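Local atomic coordinates of single-stranded-DNA-specific exonuclease RecJ (Thermus thermophilus, PDB entry 2ZXR), a protein that degrades single-stranded DNA in the 5' to 3' direction as an exonuclease that requires divalent cations such as magnesium or manganese and acts in DNA repair. Residues Ala51-Lys56 and Glu183-Ala188; Gly85-Ala90 and Ala214-Ile219; Asp221-Pro224 and Trp228-Ala231; Ala231-Gly236 and Leu450-Glu455. One frame throughout, in Å; residues are numbered along the deposited sequence.

Contact 1 of 4, residues Ala51-Lys56 and Glu183-Ala188; sequences ALLPLK and EKPTGA
Leu53 presses on Glu183 and Pro185, and Leu55 on Pro185, where a loop ahead of helix 60-70 packs on the entry to helix 187-201 of the DHH-family domain. Apolar contacts carry the pairing. The fork of Leu53 meets the methylenes of Glu183, the two side chains crossing at about a right angle: CD1 of Leu53 lies 3.7 Å from CB of Glu183, and CD2 of Leu53 lies 3.8 Å from Glu183 CG. The glutamate chain bends at chi2 (-59°), so its aliphatic part covers the leucine while OE2 accepts a hydrogen bond from Trp228 N, at the start of helix 227-239. A residue with both a greasy stem and a charged end suits this place.

Polar bonds work beside the packing. Thr186 is the N-cap of helix 187-201, and its OG1 is also hydrogen-bonded to Asp84, a ligand of the magnesium ion; Gly187 N and Ala188 N bind the same carboxylate. Three bonds from the helix entry would hold this first-shell ligand in place.

Pro185, rigid and apolar, faces both of these leucines with one ring atom: its CG lies 4.3 Å from Leu53 CD1 and 4.5 Å from Leu55 CD2.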
loop_
_atom_site.group_PDB
_atom_site.type_symbol
_atom_site.label_atom_id
_atom_site.label_comp_id
_atom_site.label_asym_id
_atom_site.label_seq_id
_atom_site.Cartn_x
_atom_site.Cartn_y
_atom_site.Cartn_z
ATOM N N ALA A 51 -20.549 -2.541 -11.167
ATOM C CA ALA A 51 -21.738 -1.934 -11.723
ATOM C C ALA A 51 -21.424 -0.698 -12.553
ATOM O O ALA A 51 -20.301 -0.188 -12.536
ATOM C CB ALA A 51 -22.700 -1.568 -10.581
ATOM N N LEU A 52 -22.423 -0.216 -13.275
ATOM C CA LEU A 52 -22.248 0.983 -14.074
ATOM C C LEU A 52 -22.444 2.189 -13.153
ATOM O O LEU A 52 -23.578 2.501 -12.780
ATOM C CB LEU A 52 -23.272 1.013 -15.211
ATOM C CG LEU A 52 -23.320 2.249 -16.122
ATOM C CD1 LEU A 52 -21.982 2.446 -16.816
ATOM C CD2 LEU A 52 -24.428 2.073 -17.152
ATOM N N LEU A 53 -21.345 2.852 -12.782
ATOM C CA LEU A 53 -21.387 4.028 -11.903
ATOM C C LEU A 53 -22.065 5.182 -12.617
ATOM O O LEU A 53 -21.824 5.407 -13.789
ATOM C CB LEU A 53 -19.980 4.472 -11.514
ATOM C CG LEU A 53 -19.099 3.507 -10.728
ATOM C CD1 LEU A 53 -17.721 4.116 -10.538
ATOM C CD2 LEU A 53 -19.742 3.220 -9.384
ATOM N N PRO A 54 -22.907 5.947 -11.900
ATOM C CA PRO A 54 -23.639 7.092 -12.449
ATOM C C PRO A 54 -22.825 8.383 -12.502
ATOM O O PRO A 54 -23.189 9.382 -11.865
ATOM C CB PRO A 54 -24.828 7.206 -11.504
ATOM C CG PRO A 54 -24.196 6.904 -10.189
ATOM C CD PRO A 54 -23.298 5.705 -10.499
ATOM N N LEU A 55 -21.736 8.376 -13.267
ATOM C CA LEU A 55 -20.895 9.561 -13.369
ATOM C C LEU A 55 -21.650 10.620 -14.135
ATOM O O LEU A 55 -22.420 10.305 -15.042
ATOM C CB LEU A 55 -19.594 9.250 -14.116
ATOM C CG LEU A 55 -18.814 8.008 -13.674
ATOM C CD1 LEU A 55 -17.677 7.760 -14.656
ATOM C CD2 LEU A 55 -18.282 8.181 -12.255
ATOM N N LYS A 56 -21.400 11.878 -13.787
ATOM C CA LYS A 56 -22.047 12.988 -14.453
ATOM C C LYS A 56 -21.551 13.078 -15.889
ATOM O O LYS A 56 -20.351 12.968 -16.145
ATOM C CB LYS A 56 -21.735 14.297 -13.725
ATOM C CG LYS A 56 -22.406 15.531 -14.348
ATOM C CD LYS A 56 -21.716 16.802 -13.873
ATOM C CE LYS A 56 -22.706 17.838 -13.385
ATOM N NZ LYS A 56 -23.553 18.358 -14.497
ATOM N N GLU A 183 -15.983 6.975 -5.417
ATOM C CA GLU A 183 -15.367 5.993 -6.323
ATOM C C GLU A 183 -14.274 6.749 -7.071
ATOM O O GLU A 183 -14.430 7.938 -7.344
ATOM C CB GLU A 183 -16.380 5.457 -7.339
ATOM C CG GLU A 183 -17.555 4.729 -6.734
ATOM C CD GLU A 183 -17.140 3.531 -5.906
ATOM O OE1 GLU A 183 -18.037 2.896 -5.317
ATOM O OE2 GLU A 183 -15.935 3.214 -5.844
ATOM N N LYS A 184 -13.182 6.074 -7.417
ATOM C CA LYS A 184 -12.105 6.752 -8.128
ATOM C C LYS A 184 -11.638 6.039 -9.408
ATOM O O LYS A 184 -10.475 5.658 -9.538
ATOM C CB LYS A 184 -10.944 6.960 -7.159
ATOM C CG LYS A 184 -11.407 7.641 -5.864
ATOM C CD LYS A 184 -10.323 7.636 -4.793
ATOM C CE LYS A 184 -10.659 8.621 -3.661
ATOM N NZ LYS A 184 -10.940 9.999 -4.184
ATOM N N PRO A 185 -12.552 5.853 -10.371
ATOM C CA PRO A 185 -12.174 5.181 -11.620
ATOM C C PRO A 185 -11.074 5.971 -12.341
ATOM O O PRO A 185 -10.926 7.175 -12.139
ATOM C CB PRO A 185 -13.497 5.108 -12.388
ATOM C CG PRO A 185 -14.269 6.273 -11.863
ATOM C CD PRO A 185 -13.971 6.266 -10.389
ATOM N N THR A 186 -10.272 5.303 -13.158
ATOM C CA THR A 186 -9.187 6.011 -13.844
ATOM C C THR A 186 -9.578 6.352 -15.286
ATOM O O THR A 186 -10.737 6.228 -15.667
ATOM C CB THR A 186 -7.883 5.156 -13.864
ATOM O OG1 THR A 186 -8.087 3.987 -14.667
ATOM C CG2 THR A 186 -7.510 4.715 -12.453
ATOM N N GLY A 187 -8.602 6.778 -16.080
ATOM C CA GLY A 187 -8.891 7.101 -17.466
ATOM C C GLY A 187 -9.459 5.889 -18.196
ATOM O O GLY A 187 -10.425 6.005 -18.952
ATOM N N ALA A 188 -8.848 4.727 -17.988
ATOM C CA ALA A 188 -9.304 3.506 -18.633
ATOM C C ALA A 188 -10.603 3.026 -17.976
ATOM O O ALA A 188 -11.448 2.408 -18.631
ATOM C CB ALA A 188 -8.218 2.419 -18.549
#

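Contact 2 of 4, residues Gly85-Ala90 and Ala214-Ile219; sequences GLTGTA and AAVGTI
Thr87, on helix 83-98, is set against the bare backbone of Gly217 on helix 211-220, so the two helices come within 5.7 Å of each other, CA of Thr87 to CA of Gly217. The first of these helices starts beside the metal site: Gly85 N is hydrogen-bonded to OD2 of Asp82, a manganese ligand, and Asp84, a ligand of the bound magnesium ion, immediately precedes it. One residue on, Leu86 turns to helices 261-277 and 281-289. Thr87 then makes the crossing. With chi1 at 54°, OG1 sits between the backbone N and the carbonyl carbon and meets CA of Gly217 at 3.3 Å. Its methyl takes the other branch, CG2 lying 4.0 Å from Val216 CG1, the two side chains crossing at about a right angle. A beta-branched valine suits the flank of such a close approach, being compact and apolar. Farther along, Thr89 and Ala90 pack against helix 281-289.

The hydroxyl of Thr87 is hydrogen-bonded to Ala83 O in its own helix. Its polar demand is therefore met at home, and towards Gly217 the oxygen serves as a packing atom; the lack of a side chain on Gly217 lets OG1 of Thr87 rest directly on its CA, consistent with glycine at this buried spot.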
loop_
_atom_site.group_PDB
_atom_site.type_symbol
_atom_site.label_atom_id
_atom_site.label_comp_id
_atom_site.label_asym_id
_atom_site.label_seq_id
_atom_site.Cartn_x
_atom_site.Cartn_y
_atom_site.Cartn_z
ATOM N N GLY A 85 -3.930 5.673 -20.364
ATOM C CA GLY A 85 -4.477 6.267 -21.575
ATOM C C GLY A 85 -4.521 5.271 -22.742
ATOM O O GLY A 85 -5.495 5.230 -23.510
ATOM N N LEU A 86 -3.479 4.461 -22.888
ATOM C CA LEU A 86 -3.445 3.495 -23.976
ATOM C C LEU A 86 -4.477 2.375 -23.854
ATOM O O LEU A 86 -5.092 1.979 -24.868
ATOM C CB LEU A 86 -2.050 2.895 -24.122
ATOM C CG LEU A 86 -0.971 3.861 -24.610
ATOM C CD1 LEU A 86 0.401 3.224 -24.478
ATOM C CD2 LEU A 86 -1.230 4.217 -26.064
ATOM N N THR A 87 -4.677 1.853 -22.639
ATOM C CA THR A 87 -5.647 0.786 -22.485
ATOM C C THR A 87 -7.035 1.383 -22.658
ATOM O O THR A 87 -7.921 0.744 -23.228
ATOM C CB THR A 87 -5.508 0.050 -21.126
ATOM O OG1 THR A 87 -5.562 0.986 -20.049
ATOM C CG2 THR A 87 -4.196 -0.730 -21.083
ATOM N N GLY A 88 -7.206 2.620 -22.196
ATOM C CA GLY A 88 -8.474 3.298 -22.338
ATOM C C GLY A 88 -8.795 3.537 -23.820
ATOM O O GLY A 88 -9.934 3.351 -24.246
ATOM N N THR A 89 -7.833 3.963 -24.634
ATOM C CA THR A 89 -8.206 4.149 -26.037
ATOM C C THR A 89 -8.415 2.783 -26.728
ATOM O O THR A 89 -9.291 2.650 -27.583
ATOM C CB THR A 89 -7.238 5.115 -26.854
ATOM O OG1 THR A 89 -6.328 4.371 -27.651
ATOM C CG2 THR A 89 -6.500 6.052 -25.969
ATOM N N ALA A 90 -7.676 1.749 -26.320
ATOM C CA ALA A 90 -7.891 0.446 -26.928
ATOM C C ALA A 90 -9.327 0.010 -26.642
ATOM O O ALA A 90 -9.975 -0.573 -27.496
ATOM C CB ALA A 90 -6.896 -0.588 -26.402
ATOM N N ALA A 214 -9.129 -2.577 -18.896
ATOM C CA ALA A 214 -9.479 -1.544 -17.919
ATOM C C ALA A 214 -8.729 -1.716 -16.588
ATOM O O ALA A 214 -8.319 -0.728 -15.970
ATOM C CB ALA A 214 -11.024 -1.545 -17.673
ATOM N N ALA A 215 -8.584 -2.966 -16.149
ATOM C CA ALA A 215 -7.858 -3.290 -14.909
ATOM C C ALA A 215 -6.372 -2.925 -15.043
ATOM O O ALA A 215 -5.767 -2.383 -14.111
ATOM C CB ALA A 215 -7.992 -4.804 -14.577
ATOM N N VAL A 216 -5.783 -3.237 -16.198
ATOM C CA VAL A 216 -4.374 -2.902 -16.419
ATOM C C VAL A 216 -4.184 -1.377 -16.319
ATOM O O VAL A 216 -3.227 -0.892 -15.688
ATOM C CB VAL A 216 -3.860 -3.439 -17.814
ATOM C CG1 VAL A 216 -2.464 -2.859 -18.133
ATOM C CG2 VAL A 216 -3.772 -5.006 -17.782
ATOM N N GLY A 217 -5.087 -0.603 -16.926
ATOM C CA GLY A 217 -4.940 0.849 -16.827
ATOM C C GLY A 217 -5.118 1.350 -15.391
ATOM O O GLY A 217 -4.424 2.261 -14.937
ATOM N N THR A 218 -6.074 0.763 -14.679
ATOM C CA THR A 218 -6.387 1.119 -13.285
ATOM C C THR A 218 -5.171 0.893 -12.370
ATOM O O THR A 218 -4.793 1.753 -11.573
ATOM C CB THR A 218 -7.585 0.262 -12.809
ATOM O OG1 THR A 218 -8.710 0.553 -13.653
ATOM C CG2 THR A 218 -7.943 0.540 -11.333
ATOM N N ILE A 219 -4.562 -0.276 -12.499
ATOM C CA ILE A 219 -3.384 -0.606 -11.710
ATOM C C ILE A 219 -2.215 0.327 -12.094
ATOM O O ILE A 219 -1.551 0.907 -11.235
ATOM C CB ILE A 219 -3.008 -2.102 -11.920
ATOM C CG1 ILE A 219 -4.096 -2.997 -11.286
ATOM C CG2 ILE A 219 -1.645 -2.379 -11.324
ATOM C CD1 ILE A 219 -3.957 -4.526 -11.613
#

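Contact 3 of 4, residues Asp221-Pro224 and Trp228-Ala231; sequences DVAP and WNRA. With MG (magnesium ion), chain B.
A single amide nitrogen, ND2 of Asn229, joins two loops to helix 227-239: it donates to O of Pro224 and also to O of Lys184. The bond to Pro224 is 3.0 Å from ND2 of Asn229 to O, with an N-H...O angle of 160°. The oxygen of Pro224 lies nearly in the amide plane of Asn229, yet the nitrogen is tilted 27° from the plane of that carbonyl. With chi1 at -80°, CG of Asn229 lies beside its own backbone N, anti to the carbonyl carbon, and the amide reaches back over the turn leading into the helix. Two donor hydrogens on one nitrogen let asparagine bond both loop carbonyls and fix its own rotation. The carbonyl of Pro224 is the acceptor, and the ring stiffens the turn before the helix, while Ala223 sets a small methyl, CB, 3.9 Å from ND2 of Asn229.

At the other end of the loop Asp221 binds the magnesium ion through OD2 at 2.4 Å, and water 1 is a further ligand at 2.3 Å from the metal. Asp84, Asp136, His160 and His161 are further ligands of the ion. Just after Asp221, Val222 takes positive phi in a Schellman motif that ends helix 211-220. The chain thus passes from a metal ligand straight into the turn before helix 227-239, whose Trp228 packs on helix 187-201.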
loop_
_atom_site.group_PDB
_atom_site.type_symbol
_atom_site.label_atom_id
_atom_site.label_comp_id
_atom_site.label_asym_id
_atom_site.label_seq_id
_atom_site.Cartn_x
_atom_site.Cartn_y
_atom_site.Cartn_z
ATOM N N ASP A 221 -2.302 3.296 -13.282
ATOM C CA ASP A 221 -2.568 4.660 -12.839
ATOM C C ASP A 221 -2.283 4.846 -11.351
ATOM O O ASP A 221 -2.234 5.982 -10.872
ATOM C CB ASP A 221 -4.040 5.021 -13.095
ATOM C CG ASP A 221 -4.411 6.426 -12.580
ATOM O OD1 ASP A 221 -5.166 6.547 -11.588
ATOM O OD2 ASP A 221 -3.944 7.413 -13.161
ATOM N N VAL A 222 -2.137 3.726 -10.632
ATOM C CA VAL A 222 -1.891 3.722 -9.195
ATOM C C VAL A 222 -3.044 4.364 -8.441
ATOM O O VAL A 222 -2.846 5.108 -7.498
ATOM C CB VAL A 222 -0.575 4.437 -8.818
ATOM C CG1 VAL A 222 -0.235 4.166 -7.328
ATOM C CG2 VAL A 222 0.571 3.928 -9.720
ATOM N N ALA A 223 -4.261 4.059 -8.875
ATOM C CA ALA A 223 -5.446 4.567 -8.233
ATOM C C ALA A 223 -5.768 3.616 -7.069
ATOM O O ALA A 223 -5.318 2.465 -7.040
ATOM C CB ALA A 223 -6.593 4.604 -9.218
ATOM N N PRO A 224 -6.531 4.103 -6.088
ATOM C CA PRO A 224 -6.925 3.332 -4.912
ATOM C C PRO A 224 -7.776 2.122 -5.308
ATOM O O PRO A 224 -8.820 2.254 -5.979
ATOM C CB PRO A 224 -7.722 4.340 -4.076
ATOM C CG PRO A 224 -7.143 5.671 -4.473
ATOM C CD PRO A 224 -6.973 5.506 -5.974
ATOM N N TRP A 228 -15.523 0.121 -6.482
ATOM C CA TRP A 228 -15.598 -0.162 -7.910
ATOM C C TRP A 228 -14.230 -0.551 -8.498
ATOM O O TRP A 228 -14.124 -1.507 -9.277
ATOM C CB TRP A 228 -16.138 1.055 -8.659
ATOM C CG TRP A 228 -16.563 0.712 -10.044
ATOM C CD1 TRP A 228 -17.765 0.184 -10.425
ATOM C CD2 TRP A 228 -15.779 0.838 -11.234
ATOM N NE1 TRP A 228 -17.779 -0.026 -11.782
ATOM C CE2 TRP A 228 -16.572 0.368 -12.307
ATOM C CE3 TRP A 228 -14.478 1.306 -11.499
ATOM C CZ2 TRP A 228 -16.111 0.348 -13.628
ATOM C CZ3 TRP A 228 -14.018 1.288 -12.805
ATOM C CH2 TRP A 228 -14.835 0.810 -13.862
ATOM N N ASN A 229 -13.185 0.182 -8.145
ATOM C CA ASN A 229 -11.870 -0.182 -8.680
ATOM C C ASN A 229 -11.487 -1.606 -8.237
ATOM O O ASN A 229 -10.940 -2.342 -9.024
ATOM C CB ASN A 229 -10.778 0.822 -8.262
ATOM C CG ASN A 229 -10.777 2.092 -9.101
ATOM O OD1 ASN A 229 -11.292 2.130 -10.233
ATOM N ND2 ASN A 229 -10.165 3.134 -8.567
ATOM N N ARG A 230 -11.776 -2.005 -6.995
ATOM C CA ARG A 230 -11.457 -3.381 -6.561
ATOM C C ARG A 230 -12.233 -4.396 -7.387
ATOM O O ARG A 230 -11.699 -5.426 -7.789
ATOM C CB ARG A 230 -11.810 -3.636 -5.078
ATOM C CG ARG A 230 -11.943 -5.185 -4.742
ATOM C CD ARG A 230 -12.333 -5.552 -3.249
ATOM N NE ARG A 230 -11.065 -5.630 -2.565
ATOM C CZ ARG A 230 -10.485 -6.704 -2.056
ATOM N NH1 ARG A 230 -11.033 -7.919 -2.056
ATOM N NH2 ARG A 230 -9.241 -6.557 -1.659
ATOM N N ALA A 231 -13.510 -4.124 -7.621
ATOM C CA ALA A 231 -14.335 -5.049 -8.376
ATOM C C ALA A 231 -13.861 -5.157 -9.823
ATOM O O ALA A 231 -13.851 -6.247 -10.400
ATOM C CB ALA A 231 -15.793 -4.593 -8.343
HETATM MG MG MG B . -4.592 8.171 -15.314
HETATM O O HOH W 1 -2.402 7.397 -15.637
#

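Contact 4 of 4, residues Ala231-Gly236 and Leu450-Glu455; sequences ALVKEG and LEPYGE
Pro452 packs into the side of helix 227-239, against Val233 and Lys234, in an apolar contact reinforced by one weak hydrogen bond; it joins that helix to the loop between helix 440-447 and strand 462-466, which belongs to the OB domain. The proline points at the helix and meets these two successive residues of it. Its CG lies 3.7 Å from CG1 of Val233, the methyl that stands anti to the backbone N (chi1 167°). The peptide bond before Pro452 is cis, a form that proline adopts far more readily than other residues, and it bends the loop sharply between Glu451 and Pro452.

Lys234 suits its place through its length: its CG touches the edge of the ring, 3.5 Å from CD of Pro452, while the chain crosses the proline at about a right angle, and bends at chi3 and chi4 bring NZ to O of Glu451, 3.2 Å away, in a weak bond. The same ammonium is hydrogen-bonded to Leu46 O, with Asp47 as a long, weak ionic partner. Because Arg230 NH1 lies close by, these carbonyl oxygens and the aspartate may ease the like charges.

Beyond the proline, Val233 also packs on Thr218 and Ile219. Val233 thus stands where helix 227-239 meets both helix 211-220 and the OB-domain loop, while Leu450 at the loop's start rests on helix 29-37.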
loop_
_atom_site.group_PDB
_atom_site.type_symbol
_atom_site.label_atom_id
_atom_site.label_comp_id
_atom_site.label_asym_id
_atom_site.label_seq_id
_atom_site.Cartn_x
_atom_site.Cartn_y
_atom_site.Cartn_z
ATOM N N ALA A 231 -13.510 -4.124 -7.621
ATOM C CA ALA A 231 -14.335 -5.049 -8.376
ATOM C C ALA A 231 -13.861 -5.157 -9.823
ATOM O O ALA A 231 -13.851 -6.247 -10.400
ATOM C CB ALA A 231 -15.793 -4.593 -8.343
ATOM N N LEU A 232 -13.465 -4.021 -10.400
ATOM C CA LEU A 232 -13.022 -4.001 -11.787
ATOM C C LEU A 232 -11.751 -4.807 -11.945
ATOM O O LEU A 232 -11.636 -5.645 -12.867
ATOM C CB LEU A 232 -12.797 -2.561 -12.269
ATOM C CG LEU A 232 -12.239 -2.480 -13.707
ATOM C CD1 LEU A 232 -13.344 -2.849 -14.720
ATOM C CD2 LEU A 232 -11.735 -1.113 -13.976
ATOM N N VAL A 233 -10.805 -4.579 -11.038
ATOM C CA VAL A 233 -9.534 -5.290 -11.086
ATOM C C VAL A 233 -9.728 -6.808 -10.870
ATOM O O VAL A 233 -9.140 -7.611 -11.574
ATOM C CB VAL A 233 -8.531 -4.652 -10.064
ATOM C CG1 VAL A 233 -7.315 -5.552 -9.841
ATOM C CG2 VAL A 233 -8.078 -3.264 -10.627
ATOM N N LYS A 234 -10.574 -7.203 -9.931
ATOM C CA LYS A 234 -10.783 -8.631 -9.726
ATOM C C LYS A 234 -11.293 -9.255 -11.037
ATOM O O LYS A 234 -10.788 -10.279 -11.480
ATOM C CB LYS A 234 -11.779 -8.879 -8.588
ATOM C CG LYS A 234 -11.235 -8.494 -7.184
ATOM C CD LYS A 234 -12.375 -8.493 -6.111
ATOM C CE LYS A 234 -12.528 -9.836 -5.421
ATOM N NZ LYS A 234 -11.661 -9.880 -4.172
ATOM N N GLU A 235 -12.280 -8.625 -11.655
ATOM C CA GLU A 235 -12.823 -9.126 -12.914
ATOM C C GLU A 235 -11.749 -9.180 -14.018
ATOM O O GLU A 235 -11.568 -10.206 -14.663
ATOM C CB GLU A 235 -13.982 -8.229 -13.367
ATOM C CG GLU A 235 -14.725 -8.683 -14.636
ATOM C CD GLU A 235 -15.450 -10.015 -14.459
ATOM O OE1 GLU A 235 -15.944 -10.291 -13.351
ATOM O OE2 GLU A 235 -15.553 -10.781 -15.427
ATOM N N GLY A 236 -11.040 -8.072 -14.233
ATOM C CA GLY A 236 -10.035 -8.031 -15.277
ATOM C C GLY A 236 -8.836 -8.941 -15.078
ATOM O O GLY A 236 -8.374 -9.568 -16.037
ATOM N N LEU A 450 -8.018 -10.453 1.050
ATOM C CA LEU A 450 -7.728 -9.029 0.945
ATOM C C LEU A 450 -7.296 -8.623 -0.451
ATOM O O LEU A 450 -7.345 -7.447 -0.819
ATOM C CB LEU A 450 -6.620 -8.644 1.925
ATOM C CG LEU A 450 -7.084 -8.228 3.321
ATOM C CD1 LEU A 450 -5.869 -8.069 4.246
ATOM C CD2 LEU A 450 -7.878 -6.923 3.205
ATOM N N GLU A 451 -6.830 -9.595 -1.216
ATOM C CA GLU A 451 -6.375 -9.314 -2.558
ATOM C C GLU A 451 -7.538 -8.929 -3.453
ATOM O O GLU A 451 -8.679 -9.346 -3.226
ATOM C CB GLU A 451 -5.675 -10.528 -3.103
ATOM C CG GLU A 451 -4.522 -10.934 -2.244
ATOM C CD GLU A 451 -3.640 -11.915 -2.951
ATOM O OE1 GLU A 451 -2.697 -11.466 -3.645
ATOM O OE2 GLU A 451 -3.901 -13.136 -2.823
ATOM N N PRO A 452 -7.254 -8.153 -4.513
ATOM C CA PRO A 452 -5.921 -7.652 -4.889
ATOM C C PRO A 452 -5.320 -6.508 -4.059
ATOM O O PRO A 452 -5.995 -5.506 -3.775
ATOM C CB PRO A 452 -6.119 -7.240 -6.338
ATOM C CG PRO A 452 -7.528 -6.672 -6.302
ATOM C CD PRO A 452 -8.285 -7.690 -5.460
ATOM N N TYR A 453 -4.054 -6.681 -3.668
ATOM C CA TYR A 453 -3.302 -5.664 -2.933
ATOM C C TYR A 453 -2.863 -4.591 -3.923
ATOM O O TYR A 453 -2.562 -4.880 -5.094
ATOM C CB TYR A 453 -2.022 -6.237 -2.289
ATOM C CG TYR A 453 -2.278 -7.176 -1.130
ATOM C CD1 TYR A 453 -3.104 -6.789 -0.078
ATOM C CD2 TYR A 453 -1.722 -8.456 -1.105
ATOM C CE1 TYR A 453 -3.372 -7.640 0.965
ATOM C CE2 TYR A 453 -1.982 -9.329 -0.057
ATOM C CZ TYR A 453 -2.810 -8.903 0.981
ATOM O OH TYR A 453 -3.036 -9.703 2.070
ATOM N N GLY A 454 -2.814 -3.357 -3.451
ATOM C CA GLY A 454 -2.377 -2.259 -4.305
ATOM C C GLY A 454 -2.454 -0.939 -3.571
ATOM O O GLY A 454 -2.548 -0.913 -2.340
ATOM N N GLU A 455 -2.404 0.152 -4.326
ATOM C CA GLU A 455 -2.498 1.475 -3.752
ATOM C C GLU A 455 -3.603 1.494 -2.698
ATOM O O GLU A 455 -3.447 2.067 -1.619
ATOM C CB GLU A 455 -2.797 2.508 -4.853
ATOM C CG GLU A 455 -3.159 3.893 -4.328
ATOM C CD GLU A 455 -2.029 4.536 -3.511
ATOM O OE1 GLU A 455 -0.883 4.040 -3.562
ATOM O OE2 GLU A 455 -2.297 5.547 -2.830
#

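Overall arrangement
From the N terminus, 51-56 comes first and waits 127 residues for 183-188, so contact 1 closes a long loop that spans the parallel sheet of the DHH domain. Within that loop lies 85-90, whose partner 214-219 comes after it; contacts 1 and 2 therefore cross. Contact 3 follows in series as a short local closure between helices 211-220 and 227-239. Contact 4 begins where contact 3 ends, at the shared Ala231, and spans 214 residues to the OB domain. Helix 187-201 touches contact 2 through Ala188, and helix 227-239 bonds back to contact 1 through Trp228 and Asn229. Together they tie the metal-site region to the N-terminal loop and the OB domain.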